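Local atomic coordinates of disulfide bond forming protein (DsbF) (Mycobacterium tuberculosis, PDB entry 3IOS), a protein that probably oxidises reduced, unfolded proteins secreted by the bacterium, introducing disulfide bonds through a thioredoxin-fold domain. Residues A[41-46]-A[117-122]; A[45-50]-A[87-92]. All blocks are in the same frame, centred on the assembly; numbering follows the deposited sequence.

Contact 1 of 2, residues A[41-46]-A[117-122]; sequences PAVLWF and PAYAFV
Trp45 and Tyr119 sit beside each other on one face of the sheet with different first torsions: the indole CG is anti to the backbone N (chi1 167°), whereas the phenol CG lies beside its N (chi1 -65°). With these torsions the two side chains lie alongside each other, pointing the same way. The five-membered ring of Trp45 and the phenol ring lie at 21°, slid so far that they barely overlap; Trp45 CD1 and Tyr119 CE1 touch at 3.4 Å. Beyond them, Val43 sets CG2 3.8 Å from CD2 of Phe121. On the other face Phe46 turns its ring edge to the neighbouring strand, with CE1 3.7 Å from Ala120 CB, and Leu44 CD1 meets Val122 CG2 at 3.8 Å. Strand 42-46, central in the thioredoxin-type sheet, pairs antiparallel with 118-122. Paired bonds join Ala42 to Val122 and Leu44 to Ala120 (Leu44 N to Ala120 O, 2.8 Å). Next to cis Pro117, Phe46 N bonds Ala118 O at 2.9 Å, but the return bond from Ala118 N to Phe46 O is weak, 3.4 Å. Backbone bonds thus join the strands, apolar side chains pack on both faces, and Glu57 OE1 of helix 52-67 satisfies the phenol OH by a hydrogen bond.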
loop_
_atom_site.group_PDB
_atom_site.type_symbol
_atom_site.label_atom_id
_atom_site.label_comp_id
_atom_site.label_asym_id
_atom_site.label_seq_id
_atom_site.Cartn_x
_atom_site.Cartn_y
_atom_site.Cartn_z
ATOM N N PRO A 41 -11.925 5.135 -2.861
ATOM C CA PRO A 41 -11.129 4.062 -3.459
ATOM C C PRO A 41 -9.715 4.124 -2.900
ATOM O O PRO A 41 -9.153 5.204 -2.736
ATOM C CB PRO A 41 -11.190 4.385 -4.949
ATOM C CG PRO A 41 -11.247 5.888 -4.949
ATOM C CD PRO A 41 -12.237 6.180 -3.852
ATOM N N ALA A 42 -9.144 2.969 -2.580
ATOM C CA ALA A 42 -7.792 2.955 -2.045
ATOM C C ALA A 42 -7.037 1.717 -2.479
ATOM O O ALA A 42 -7.627 0.692 -2.819
ATOM C CB ALA A 42 -7.830 3.039 -0.514
ATOM N N VAL A 43 -5.718 1.831 -2.492
ATOM C CA VAL A 43 -4.875 0.704 -2.850
ATOM C C VAL A 43 -3.754 0.619 -1.833
ATOM O O VAL A 43 -3.044 1.596 -1.615
ATOM C CB VAL A 43 -4.239 0.874 -4.238
ATOM C CG1 VAL A 43 -3.295 -0.292 -4.520
ATOM C CG2 VAL A 43 -5.321 0.944 -5.300
ATOM N N LEU A 44 -3.616 -0.538 -1.197
ATOM C CA LEU A 44 -2.532 -0.735 -0.249
ATOM C C LEU A 44 -1.513 -1.622 -0.945
ATOM O O LEU A 44 -1.839 -2.699 -1.449
ATOM C CB LEU A 44 -3.035 -1.394 1.042
ATOM C CG LEU A 44 -3.929 -0.470 1.878
ATOM C CD1 LEU A 44 -5.383 -0.894 1.710
ATOM C CD2 LEU A 44 -3.526 -0.524 3.343
ATOM N N TRP A 45 -0.277 -1.146 -0.995
ATOM C CA TRP A 45 0.805 -1.863 -1.638
ATOM C C TRP A 45 1.775 -2.351 -0.568
ATOM O O TRP A 45 2.431 -1.548 0.099
ATOM C CB TRP A 45 1.487 -0.918 -2.630
ATOM C CG TRP A 45 2.796 -1.369 -3.159
ATOM C CD1 TRP A 45 3.095 -2.590 -3.690
ATOM C CD2 TRP A 45 3.992 -0.588 -3.253
ATOM N NE1 TRP A 45 4.399 -2.617 -4.109
ATOM C CE2 TRP A 45 4.973 -1.400 -3.854
ATOM C CE3 TRP A 45 4.325 0.725 -2.893
ATOM C CZ2 TRP A 45 6.278 -0.946 -4.101
ATOM C CZ3 TRP A 45 5.625 1.177 -3.139
ATOM C CH2 TRP A 45 6.582 0.341 -3.738
ATOM N N PHE A 46 1.858 -3.670 -0.415
ATOM C CA PHE A 46 2.728 -4.268 0.593
ATOM C C PHE A 46 4.098 -4.533 -0.001
ATOM O O PHE A 46 4.230 -5.259 -0.990
ATOM C CB PHE A 46 2.097 -5.562 1.110
ATOM C CG PHE A 46 0.715 -5.368 1.670
ATOM C CD1 PHE A 46 -0.384 -5.219 0.824
ATOM C CD2 PHE A 46 0.517 -5.288 3.046
ATOM C CE1 PHE A 46 -1.656 -4.991 1.344
ATOM C CE2 PHE A 46 -0.753 -5.060 3.571
ATOM C CZ PHE A 46 -1.840 -4.911 2.717
ATOM N N PRO A 117 5.574 -9.140 -3.245
ATOM C CA PRO A 117 4.678 -7.990 -3.131
ATOM C C PRO A 117 3.222 -8.433 -3.098
ATOM O O PRO A 117 2.894 -9.566 -3.458
ATOM C CB PRO A 117 5.006 -7.185 -4.381
ATOM C CG PRO A 117 5.247 -8.264 -5.387
ATOM C CD PRO A 117 6.091 -9.269 -4.621
ATOM N N ALA A 118 2.356 -7.537 -2.642
ATOM C CA ALA A 118 0.929 -7.809 -2.589
ATOM C C ALA A 118 0.207 -6.479 -2.702
ATOM O O ALA A 118 0.785 -5.419 -2.436
ATOM C CB ALA A 118 0.557 -8.504 -1.287
ATOM N N TYR A 119 -1.054 -6.543 -3.110
ATOM C CA TYR A 119 -1.873 -5.350 -3.275
ATOM C C TYR A 119 -3.256 -5.583 -2.689
ATOM O O TYR A 119 -3.839 -6.651 -2.872
ATOM C CB TYR A 119 -2.025 -5.026 -4.766
ATOM C CG TYR A 119 -0.743 -4.640 -5.450
ATOM C CD1 TYR A 119 -0.403 -3.300 -5.621
ATOM C CD2 TYR A 119 0.154 -5.611 -5.894
ATOM C CE1 TYR A 119 0.796 -2.932 -6.215
ATOM C CE2 TYR A 119 1.362 -5.254 -6.488
ATOM C CZ TYR A 119 1.674 -3.910 -6.643
ATOM O OH TYR A 119 2.863 -3.539 -7.226
ATOM N N ALA A 120 -3.777 -4.597 -1.967
ATOM C CA ALA A 120 -5.123 -4.717 -1.425
ATOM C C ALA A 120 -5.930 -3.609 -2.077
ATOM O O ALA A 120 -5.591 -2.432 -1.955
ATOM C CB ALA A 120 -5.119 -4.557 0.085
ATOM N N PHE A 121 -6.983 -3.988 -2.796
ATOM C CA PHE A 121 -7.823 -3.002 -3.462
ATOM C C PHE A 121 -9.086 -2.787 -2.650
ATOM O O PHE A 121 -9.802 -3.732 -2.325
ATOM C CB PHE A 121 -8.146 -3.458 -4.892
ATOM C CG PHE A 121 -6.922 -3.619 -5.754
ATOM C CD1 PHE A 121 -6.216 -4.819 -5.773
ATOM C CD2 PHE A 121 -6.426 -2.542 -6.483
ATOM C CE1 PHE A 121 -5.035 -4.943 -6.505
ATOM C CE2 PHE A 121 -5.244 -2.658 -7.216
ATOM C CZ PHE A 121 -4.547 -3.862 -7.224
ATOM N N VAL A 122 -9.331 -1.530 -2.304
ATOM C CA VAL A 122 -10.484 -1.163 -1.504
ATOM C C VAL A 122 -11.425 -0.283 -2.307
ATOM O O VAL A 122 -11.030 0.793 -2.748
ATOM C CB VAL A 122 -10.041 -0.376 -0.257
ATOM C CG1 VAL A 122 -11.234 -0.112 0.641
ATOM C CG2 VAL A 122 -8.950 -1.145 0.484
#

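Contact 2 of 2, residues A[45-50]-A[87-92]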
loop_
_atom_site.group_PDB
_atom_site.type_symbol
_atom_site.label_atom_id
_atom_site.label_comp_id
_atom_site.label_asym_id
_atom_site.label_seq_id
_atom_site.Cartn_x
_atom_site.Cartn_y
_atom_site.Cartn_z
ATOM N N TRP A 45 -0.277 -1.146 -0.995
ATOM C CA TRP A 45 0.805 -1.863 -1.638
ATOM C C TRP A 45 1.775 -2.351 -0.568
ATOM O O TRP A 45 2.431 -1.548 0.099
ATOM C CB TRP A 45 1.487 -0.918 -2.630
ATOM C CG TRP A 45 2.796 -1.369 -3.159
ATOM C CD1 TRP A 45 3.095 -2.590 -3.690
ATOM C CD2 TRP A 45 3.992 -0.588 -3.253
ATOM N NE1 TRP A 45 4.399 -2.617 -4.109
ATOM C CE2 TRP A 45 4.973 -1.400 -3.854
ATOM C CE3 TRP A 45 4.325 0.725 -2.893
ATOM C CZ2 TRP A 45 6.278 -0.946 -4.101
ATOM C CZ3 TRP A 45 5.625 1.177 -3.139
ATOM C CH2 TRP A 45 6.582 0.341 -3.738
ATOM N N PHE A 46 1.858 -3.670 -0.415
ATOM C CA PHE A 46 2.728 -4.268 0.593
ATOM C C PHE A 46 4.098 -4.533 -0.001
ATOM O O PHE A 46 4.230 -5.259 -0.990
ATOM C CB PHE A 46 2.097 -5.562 1.110
ATOM C CG PHE A 46 0.715 -5.368 1.670
ATOM C CD1 PHE A 46 -0.384 -5.219 0.824
ATOM C CD2 PHE A 46 0.517 -5.288 3.046
ATOM C CE1 PHE A 46 -1.656 -4.991 1.344
ATOM C CE2 PHE A 46 -0.753 -5.060 3.571
ATOM C CZ PHE A 46 -1.840 -4.911 2.717
ATOM N N TRP A 47 5.118 -3.929 0.601
ATOM C CA TRP A 47 6.484 -4.075 0.109
ATOM C C TRP A 47 7.518 -4.258 1.210
ATOM O O TRP A 47 7.248 -3.999 2.382
ATOM C CB TRP A 47 6.878 -2.858 -0.753
ATOM C CG TRP A 47 6.818 -1.499 -0.071
ATOM C CD1 TRP A 47 5.743 -0.659 0.002
ATOM C CD2 TRP A 47 7.899 -0.822 0.585
ATOM N NE1 TRP A 47 6.090 0.507 0.652
ATOM C CE2 TRP A 47 7.409 0.435 1.015
ATOM C CE3 TRP A 47 9.239 -1.147 0.834
ATOM C CZ2 TRP A 47 8.204 1.357 1.697
ATOM C CZ3 TRP A 47 10.032 -0.225 1.515
ATOM C CH2 TRP A 47 9.514 1.014 1.931
ATOM N N ALA A 48 8.694 -4.735 0.813
ATOM C CA ALA A 48 9.826 -4.933 1.722
ATOM C C ALA A 48 10.977 -4.237 0.997
ATOM O O ALA A 48 11.138 -4.396 -0.209
ATOM C CB ALA A 48 10.121 -6.423 1.904
ATOM N N PRO A 49 11.796 -3.465 1.725
ATOM C CA PRO A 49 12.924 -2.734 1.135
ATOM C C PRO A 49 13.935 -3.558 0.346
ATOM O O PRO A 49 14.487 -3.086 -0.649
ATOM C CB PRO A 49 13.580 -2.062 2.347
ATOM C CG PRO A 49 12.498 -2.017 3.372
ATOM C CD PRO A 49 11.794 -3.322 3.189
ATOM N N TRP A 50 14.174 -4.786 0.798
ATOM C CA TRP A 50 15.147 -5.671 0.172
ATOM C C TRP A 50 14.588 -6.499 -0.972
ATOM O O TRP A 50 15.334 -7.271 -1.606
ATOM C CB TRP A 50 15.737 -6.596 1.239
ATOM C CG TRP A 50 14.674 -7.204 2.108
ATOM C CD1 TRP A 50 14.301 -6.799 3.355
ATOM C CD2 TRP A 50 13.789 -8.271 1.750
ATOM N NE1 TRP A 50 13.237 -7.545 3.799
ATOM C CE2 TRP A 50 12.907 -8.462 2.835
ATOM C CE3 TRP A 50 13.662 -9.094 0.621
ATOM C CZ2 TRP A 50 11.897 -9.430 2.820
ATOM C CZ3 TRP A 50 12.658 -10.055 0.605
ATOM C CH2 TRP A 50 11.793 -10.219 1.704
ATOM N N GLU A 87 15.582 4.242 2.945
ATOM C CA GLU A 87 16.487 4.109 1.808
ATOM C C GLU A 87 15.692 3.777 0.551
ATOM O O GLU A 87 15.952 4.315 -0.522
ATOM C CB GLU A 87 17.515 3.004 2.066
ATOM C CG GLU A 87 18.559 3.341 3.110
ATOM C CD GLU A 87 19.469 2.165 3.413
ATOM O OE1 GLU A 87 19.979 1.545 2.454
ATOM O OE2 GLU A 87 19.677 1.865 4.610
ATOM N N PHE A 88 14.721 2.883 0.703
ATOM C CA PHE A 88 13.864 2.461 -0.396
ATOM C C PHE A 88 13.046 3.644 -0.931
ATOM O O PHE A 88 13.018 3.896 -2.137
ATOM C CB PHE A 88 12.936 1.344 0.094
ATOM C CG PHE A 88 12.001 0.804 -0.960
ATOM C CD1 PHE A 88 12.317 -0.353 -1.665
ATOM C CD2 PHE A 88 10.779 1.426 -1.206
ATOM C CE1 PHE A 88 11.423 -0.889 -2.597
ATOM C CE2 PHE A 88 9.879 0.901 -2.136
ATOM C CZ PHE A 88 10.202 -0.261 -2.831
ATOM N N VAL A 89 12.384 4.374 -0.035
ATOM C CA VAL A 89 11.580 5.511 -0.465
ATOM C C VAL A 89 12.444 6.615 -1.076
ATOM O O VAL A 89 11.984 7.346 -1.948
ATOM C CB VAL A 89 10.732 6.086 0.703
ATOM C CG1 VAL A 89 9.778 5.019 1.224
ATOM C CG2 VAL A 89 11.629 6.577 1.816
ATOM N N ASN A 90 13.694 6.730 -0.631
ATOM C CA ASN A 90 14.596 7.742 -1.180
ATOM C C ASN A 90 15.038 7.367 -2.589
ATOM O O ASN A 90 15.155 8.222 -3.467
ATOM C CB ASN A 90 15.854 7.906 -0.313
ATOM C CG ASN A 90 15.605 8.691 0.963
ATOM O OD1 ASN A 90 14.740 9.536 1.017
ATOM N ND2 ASN A 90 16.391 8.419 1.992
ATOM N N LYS A 91 15.275 6.077 -2.800
ATOM C CA LYS A 91 15.744 5.578 -4.089
ATOM C C LYS A 91 14.646 5.505 -5.150
ATOM O O LYS A 91 14.905 5.795 -6.325
ATOM C CB LYS A 91 16.361 4.191 -3.904
ATOM C CG LYS A 91 17.388 3.795 -4.957
ATOM C CD LYS A 91 16.757 3.551 -6.317
ATOM C CE LYS A 91 17.799 3.098 -7.332
ATOM N NZ LYS A 91 17.199 2.843 -8.675
ATOM N N TYR A 92 13.428 5.132 -4.752
ATOM C CA TYR A 92 12.364 5.044 -5.737
ATOM C C TYR A 92 11.279 6.084 -5.506
ATOM O O TYR A 92 10.948 6.416 -4.351
ATOM C CB TYR A 92 11.784 3.598 -5.737
ATOM C CG TYR A 92 12.859 2.548 -5.712
ATOM C CD1 TYR A 92 13.235 1.966 -4.507
ATOM C CD2 TYR A 92 13.503 2.126 -6.885
ATOM C CE1 TYR A 92 14.217 0.984 -4.457
ATOM C CE2 TYR A 92 14.489 1.138 -6.843
ATOM C CZ TYR A 92 14.840 0.579 -5.631
ATOM O OH TYR A 92 15.820 -0.378 -5.592
#
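The Phe88 ring is sandwiched: Trp47 CE3 lies 3.5 Å above the centre of one face, and Tyr92 CD1, from its own segment, lies 3.7 Å above the centre of the opposite one. At its edge, in plane, comes Trp45 CH2, 3.7 Å from Phe88 CE2, and near the plane Pro49 O stands 3.6 Å from Phe88 CD1. The Trp47-Phe88 pair is an offset stack, its six-membered rings 4.0 Å apart between centroids and inclined by 15°; the two side chains run in opposing directions, overlapping at their rings. Phe88 has CG anti to its backbone N (chi1 -179°), which carries the ring from the helix to the indole. In thioredoxin-fold terms, strand 42-47 leads through Ala48 and Pro49 into the CxxC pair, Cys51 and Cys54, at the start of helix 52-67, and the last turn of helix 82-91 packs against this exit. Trp47 NE1 is hydrogen-bonded to Gln99 OE1. The Val89 side chain crosses that of Trp47 at about a right angle, Val89 CG1 lying 4.0 Å from Trp47 CZ2. No hydrogen bond joins the two segments, so aromatic and aliphatic surfaces carry the contact. Pro49 adds its CB, 4.1 Å from Phe88 CB, and its carbonyl oxygen accepts a hydrogen bond from Gln55 NE2.

In the fold
Strand 42-47 belongs to both contacts: contact 1 pairs it with strand 118-122, and contact 2 places its far end, with the turn that follows, against helix 82-91. Their centres are about 15 Å apart, and contact 1 lies nearer the middle of the chain, about 5 Å from its centre against about 11 Å for contact 2. Trp45 connects them, its ring meeting Tyr119 in one and Phe88 in the other. Both reach the CxxC, whose Cys51-Cys54 disulfide has been observed, at Cys54, through Pro117 in contact 1 and Trp47 in contact 2, consistent with the two contacts together flanking the thioredoxin-type active site.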